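Local coordinates for putative DNA-binding protein (Ralstonia eutropha, PDB 2OBP), which is a putative DNA-binding protein of undetermined biological role, whose winged-helix fold is consistent with DNA binding, at residues P16-V21 and R54-Q59; L23-A28 and A78-E83. One frame throughout, in Å; residues are numbered along the deposited sequence.

Contact 1. Residues P16-V21 and R54-Q59; sequences PAIVEV and RRVLTQ
Val56 lays its CG1 methyl against the branched end of Val21, 3.7 Å from Val21 CB and about as far from Val21 CG2, the two side chains sliding past each other in opposite directions. CG1, anti to the backbone N (chi1 166°), lies against Val21 and the backbone of Ile18, while CG2 faces Ala17 CB at 4.0 Å and Ile18 CG1 at 4.1 Å. One valine thus touches three residues of 16-21, and Ile18 and Val56 are the pair whose CA atoms come nearest, 5.8 Å apart. Farther along, Val21 CG1 meets Leu57 CD2 at 4.0 Å, the side chains crossing at about a right angle.

At the more exposed border the apolar packing gives way to polar side chains. The Arg55 chain bends at chi2 and chi3, which turns its guanidinium back over its own helix so that Val56 CG2 lies above the centre of one face. Within the guanidinium plane, NH1 donates to Gln59 OE1 (2.8 Å, N-H...O angle 157°), and the same nitrogen forms a salt bridge with Asp15; this double hold should restrict rotation of the group. Ile18 crosses both side chains at about a right angle, with CD1 3.6 Å from Gln59 OE1.

The helix segments cross at -74°, their axes 9.8 Å apart. Around them, Leu48, Val52, Leu53 and Leu60 extend the apolar surface beside Ala17, Ile18 and Val21, and Leu39 of helix 39-46 packs on Leu57, so that helix 16-28 is joined to helix 50-62 within the three-helix core.

Contact 2. Residues L23-A28 and A78-E83; sequences LVLREA and ASLTQE
Leu25 and Leu80 meet at a slant, helix side chain against strand side chain, with Leu25 CB 3.7 Å from Leu80 CG. Both leucines have the same conformation: CG stands beside the backbone N, anti to the carbonyl carbon (chi1 -68° in Leu25 and -60° in Leu80), and each chain is extended at the second torsion. The two methyls of each have separate targets. Leu80 CD2 lies against Leu25 CB and approaches Leu25 CD1 at 4.0 Å, whereas Leu80 CD1 rests on the helix backbone, 3.7 Å from Arg26 N. Leu25 CD2 turns instead along the strand and touches Ala78 O at 3.8 Å.

Arg26 adds only the root of its side chain to this surface, CB lying near Leu80 CD1. Its CG is anti to the backbone N, and the chain runs extended as far as NE, leading away from the strand and along Ala88 and Ala89 of helix 82-91.

Polar backbone groups are joined through a water, which donates to Leu25 O at 2.8 Å and accepts the N-H of Leu80 at 3.1 Å. At the end of the strand, Thr81 is the N-cap of helix 82-91, its OG1 bonding to the backbone N of Gly84 as well as to Gly64 O.

Ile42 and Leu57 pack on Leu25 and Ala78 from helices 39-46 and 50-62. With the helix segment running at 85° to the strand, the first helix packs across the second strand of a two-stranded antiparallel wing, as in the winged helix-turn-helix fold.

How the contacts relate
Helix 16-28 supplies one side of both contacts: its first half packs on helix 50-62 in contact 1, and its second half on the strand 76-80 in contact 2. Their centres lie 12 Å apart, yet the packing is continuous, because Leu57 of contact 1 reaches both sides of contact 2, with CD1 3.9 Å from Ala78 CB and CD2 4.1 Å from Leu25 CD1. The example illustrates how a small domain can tie helices and wing together through one shared helix. In winged-helix proteins the helix corresponding to 50-62 commonly enters the DNA major groove, so contact 1 probably lies on the inward side of a recognition helix.

Contact 1. Residues P16-V21 and R54-Q59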
loop_
_atom_site.group_PDB
_atom_site.type_symbol
_atom_site.label_atom_id
_atom_site.label_comp_id
_atom_site.label_asym_id
_atom_site.label_seq_id
_atom_site.Cartn_x
_atom_site.Cartn_y
_atom_site.Cartn_z
ATOM N N PRO A 16 -6.798 11.996 1.581
ATOM C CA PRO A 16 -5.655 11.779 2.461
ATOM C C PRO A 16 -5.396 10.284 2.713
ATOM O O PRO A 16 -4.271 9.888 3.023
ATOM C CB PRO A 16 -6.042 12.526 3.728
ATOM C CG PRO A 16 -7.551 12.521 3.720
ATOM C CD PRO A 16 -7.923 12.652 2.290
ATOM N N ALA A 17 -6.440 9.467 2.616
ATOM C CA ALA A 17 -6.272 8.037 2.807
ATOM C C ALA A 17 -5.454 7.389 1.699
ATOM O O ALA A 17 -4.640 6.474 1.964
ATOM C CB ALA A 17 -7.638 7.323 2.977
ATOM N N ILE A 18 -5.633 7.833 0.460
ATOM C CA ILE A 18 -4.828 7.285 -0.623
ATOM C C ILE A 18 -3.343 7.727 -0.457
ATOM O O ILE A 18 -2.409 6.941 -0.613
ATOM C CB ILE A 18 -5.382 7.633 -2.022
ATOM C CG1 ILE A 18 -6.788 7.018 -2.240
ATOM C CG2 ILE A 18 -4.385 7.119 -3.067
ATOM C CD1 ILE A 18 -7.566 7.511 -3.451
ATOM N N VAL A 19 -3.146 9.002 -0.154
ATOM C CA VAL A 19 -1.812 9.521 0.106
ATOM C C VAL A 19 -1.130 8.761 1.243
ATOM O O VAL A 19 0.019 8.380 1.113
ATOM C CB VAL A 19 -1.842 11.046 0.429
ATOM C CG1 VAL A 19 -0.447 11.511 0.875
ATOM C CG2 VAL A 19 -2.362 11.829 -0.776
ATOM N N GLU A 20 -1.839 8.525 2.340
ATOM C CA GLU A 20 -1.231 7.900 3.502
ATOM C C GLU A 20 -0.800 6.456 3.217
ATOM O O GLU A 20 0.291 6.024 3.620
ATOM C CB GLU A 20 -2.145 7.951 4.709
ATOM C CG GLU A 20 -1.405 7.683 6.019
ATOM C CD GLU A 20 -0.372 8.749 6.375
ATOM O OE1 GLU A 20 -0.431 9.875 5.827
ATOM O OE2 GLU A 20 0.515 8.446 7.198
ATOM N N VAL A 21 -1.646 5.715 2.510
ATOM C CA VAL A 21 -1.298 4.378 2.117
ATOM C C VAL A 21 -0.086 4.379 1.179
ATOM O O VAL A 21 0.784 3.507 1.305
ATOM C CB VAL A 21 -2.513 3.626 1.507
ATOM C CG1 VAL A 21 -2.096 2.253 0.925
ATOM C CG2 VAL A 21 -3.583 3.460 2.587
ATOM N N ARG A 54 -8.739 -1.503 2.598
ATOM C CA ARG A 54 -9.117 -2.392 1.485
ATOM C C ARG A 54 -9.637 -1.636 0.267
ATOM O O ARG A 54 -9.320 -1.985 -0.866
ATOM C CB ARG A 54 -10.104 -3.459 1.936
ATOM C CG ARG A 54 -9.457 -4.528 2.853
ATOM C CD ARG A 54 -10.362 -5.679 3.076
ATOM N NE ARG A 54 -9.872 -6.620 4.102
ATOM C CZ ARG A 54 -9.094 -7.681 3.865
ATOM N NH1 ARG A 54 -8.652 -7.964 2.641
ATOM N NH2 ARG A 54 -8.747 -8.474 4.876
ATOM N N ARG A 55 -10.399 -0.565 0.517
ATOM C CA ARG A 55 -10.921 0.267 -0.546
ATOM C C ARG A 55 -9.774 0.937 -1.307
ATOM O O ARG A 55 -9.713 0.913 -2.535
ATOM C CB ARG A 55 -11.882 1.318 0.077
ATOM C CG ARG A 55 -12.610 2.244 -0.904
ATOM C CD ARG A 55 -11.802 3.451 -1.282
ATOM N NE ARG A 55 -11.655 4.430 -0.190
ATOM C CZ ARG A 55 -10.973 5.575 -0.256
ATOM N NH1 ARG A 55 -10.326 5.935 -1.339
ATOM N NH2 ARG A 55 -10.966 6.392 0.796
ATOM N N VAL A 56 -8.881 1.549 -0.543
ATOM C CA VAL A 56 -7.719 2.226 -1.113
ATOM C C VAL A 56 -6.831 1.241 -1.906
ATOM O O VAL A 56 -6.402 1.523 -3.040
ATOM C CB VAL A 56 -6.901 2.941 -0.020
ATOM C CG1 VAL A 56 -5.530 3.343 -0.537
ATOM C CG2 VAL A 56 -7.675 4.167 0.573
ATOM N N LEU A 57 -6.588 0.061 -1.343
ATOM C CA LEU A 57 -5.756 -0.917 -2.061
ATOM C C LEU A 57 -6.422 -1.405 -3.310
ATOM O O LEU A 57 -5.742 -1.703 -4.277
ATOM C CB LEU A 57 -5.376 -2.100 -1.171
ATOM C CG LEU A 57 -4.406 -1.790 -0.007
ATOM C CD1 LEU A 57 -4.247 -3.022 0.927
ATOM C CD2 LEU A 57 -3.039 -1.336 -0.540
ATOM N N THR A 58 -7.735 -1.623 -3.285
ATOM C CA THR A 58 -8.417 -2.009 -4.500
ATOM C C THR A 58 -8.188 -0.963 -5.587
ATOM O O THR A 58 -7.953 -1.273 -6.750
ATOM C CB THR A 58 -9.921 -2.252 -4.281
ATOM O OG1 THR A 58 -10.065 -3.423 -3.430
ATOM C CG2 THR A 58 -10.640 -2.460 -5.615
ATOM N N GLN A 59 -8.278 0.306 -5.208
ATOM C CA GLN A 59 -8.073 1.391 -6.160
ATOM C C GLN A 59 -6.628 1.476 -6.635
ATOM O O GLN A 59 -6.380 1.726 -7.815
ATOM C CB GLN A 59 -8.503 2.722 -5.526
ATOM C CG GLN A 59 -10.026 2.821 -5.324
ATOM C CD GLN A 59 -10.472 4.033 -4.518
ATOM O OE1 GLN A 59 -9.681 4.584 -3.741
ATOM N NE2 GLN A 59 -11.734 4.471 -4.723
#

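Contact 2. Residues L23-A28 and A78-E83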
loop_
_atom_site.group_PDB
_atom_site.type_symbol
_atom_site.label_atom_id
_atom_site.label_comp_id
_atom_site.label_asym_id
_atom_site.label_seq_id
_atom_site.Cartn_x
_atom_site.Cartn_y
_atom_site.Cartn_z
ATOM N N LEU A 23 2.349 6.563 1.110
ATOM C CA LEU A 23 3.490 6.848 1.994
ATOM C C LEU A 23 3.925 5.648 2.819
ATOM O O LEU A 23 5.124 5.383 2.942
ATOM C CB LEU A 23 3.155 8.019 2.905
ATOM C CG LEU A 23 3.220 9.388 2.272
ATOM C CD1 LEU A 23 2.608 10.358 3.264
ATOM C CD2 LEU A 23 4.687 9.732 1.990
ATOM N N VAL A 24 2.962 4.922 3.390
ATOM C CA VAL A 24 3.291 3.749 4.194
ATOM C C VAL A 24 3.929 2.655 3.320
ATOM O O VAL A 24 4.927 2.044 3.709
ATOM C CB VAL A 24 2.045 3.221 4.926
ATOM C CG1 VAL A 24 2.268 1.855 5.500
ATOM C CG2 VAL A 24 1.632 4.209 6.005
ATOM N N LEU A 25 3.365 2.413 2.133
ATOM C CA LEU A 25 3.895 1.385 1.239
ATOM C C LEU A 25 5.293 1.757 0.719
ATOM O O LEU A 25 6.150 0.897 0.563
ATOM C CB LEU A 25 2.939 1.084 0.070
ATOM C CG LEU A 25 1.621 0.387 0.496
ATOM C CD1 LEU A 25 0.728 0.190 -0.728
ATOM C CD2 LEU A 25 1.869 -0.915 1.280
ATOM N N ARG A 26 5.537 3.030 0.470
ATOM C CA ARG A 26 6.865 3.444 0.102
ATOM C C ARG A 26 7.896 3.138 1.204
ATOM O O ARG A 26 8.972 2.615 0.912
ATOM C CB ARG A 26 6.873 4.931 -0.252
ATOM C CG ARG A 26 8.284 5.550 -0.264
ATOM C CD ARG A 26 8.256 6.893 -0.887
ATOM N NE ARG A 26 9.500 7.672 -0.754
ATOM C CZ ARG A 26 10.695 7.308 -1.238
ATOM N NH1 ARG A 26 10.884 6.163 -1.905
ATOM N NH2 ARG A 26 11.730 8.119 -1.071
ATOM N N GLU A 27 7.566 3.494 2.441
ATOM C CA GLU A 27 8.387 3.172 3.612
ATOM C C GLU A 27 8.669 1.667 3.708
ATOM O O GLU A 27 9.804 1.253 3.915
ATOM C CB GLU A 27 7.698 3.645 4.896
ATOM C CG GLU A 27 8.587 3.512 6.143
ATOM C CD GLU A 27 7.863 3.767 7.448
ATOM O OE1 GLU A 27 6.865 4.523 7.458
ATOM O OE2 GLU A 27 8.313 3.206 8.472
ATOM N N ALA A 28 7.623 0.856 3.556
ATOM C CA ALA A 28 7.754 -0.594 3.627
ATOM C C ALA A 28 8.783 -1.154 2.631
ATOM O O ALA A 28 9.510 -2.113 2.939
ATOM C CB ALA A 28 6.390 -1.231 3.408
ATOM N N ALA A 78 0.438 -6.441 1.034
ATOM C CA ALA A 78 0.419 -5.542 -0.111
ATOM C C ALA A 78 1.726 -4.768 -0.160
ATOM O O ALA A 78 2.436 -4.609 0.835
ATOM C CB ALA A 78 -0.773 -4.573 0.002
ATOM N N SER A 79 2.020 -4.284 -1.344
ATOM C CA SER A 79 3.279 -3.595 -1.626
ATOM C C SER A 79 3.093 -2.761 -2.906
ATOM O O SER A 79 2.162 -3.015 -3.667
ATOM C CB SER A 79 4.454 -4.549 -1.823
ATOM O OG SER A 79 4.171 -5.596 -2.724
ATOM N N LEU A 80 4.014 -1.842 -3.142
ATOM C CA LEU A 80 4.038 -1.119 -4.416
ATOM C C LEU A 80 4.587 -2.028 -5.501
ATOM O O LEU A 80 5.531 -2.799 -5.253
ATOM C CB LEU A 80 4.838 0.145 -4.315
ATOM C CG LEU A 80 4.374 1.179 -3.315
ATOM C CD1 LEU A 80 5.377 2.319 -3.169
ATOM C CD2 LEU A 80 2.976 1.680 -3.631
ATOM N N THR A 81 4.006 -1.918 -6.699
ATOM C CA THR A 81 4.556 -2.521 -7.880
ATOM C C THR A 81 5.843 -1.755 -8.236
ATOM O O THR A 81 6.151 -0.713 -7.651
ATOM C CB THR A 81 3.589 -2.396 -9.042
ATOM O OG1 THR A 81 3.250 -1.007 -9.209
ATOM C CG2 THR A 81 2.265 -3.219 -8.739
ATOM N N GLN A 82 6.590 -2.224 -9.232
ATOM C CA GLN A 82 7.751 -1.466 -9.669
ATOM C C GLN A 82 7.321 -0.051 -10.110
ATOM O O GLN A 82 7.970 0.925 -9.786
ATOM C CB GLN A 82 8.489 -2.194 -10.795
ATOM C CG GLN A 82 9.767 -1.485 -11.262
ATOM N N GLU A 83 6.196 0.040 -10.793
ATOM C CA GLU A 83 5.619 1.341 -11.177
ATOM C C GLU A 83 5.289 2.217 -10.000
ATOM O O GLU A 83 5.620 3.395 -9.965
ATOM C CB GLU A 83 4.360 1.173 -12.020
ATOM C CG GLU A 83 4.622 0.697 -13.408
ATOM C CD GLU A 83 4.937 -0.773 -13.511
ATOM O OE1 GLU A 83 4.698 -1.565 -12.573
ATOM O OE2 GLU A 83 5.461 -1.147 -14.560
HETATM O O HOH W 1 6.028 -1.496 -0.876
#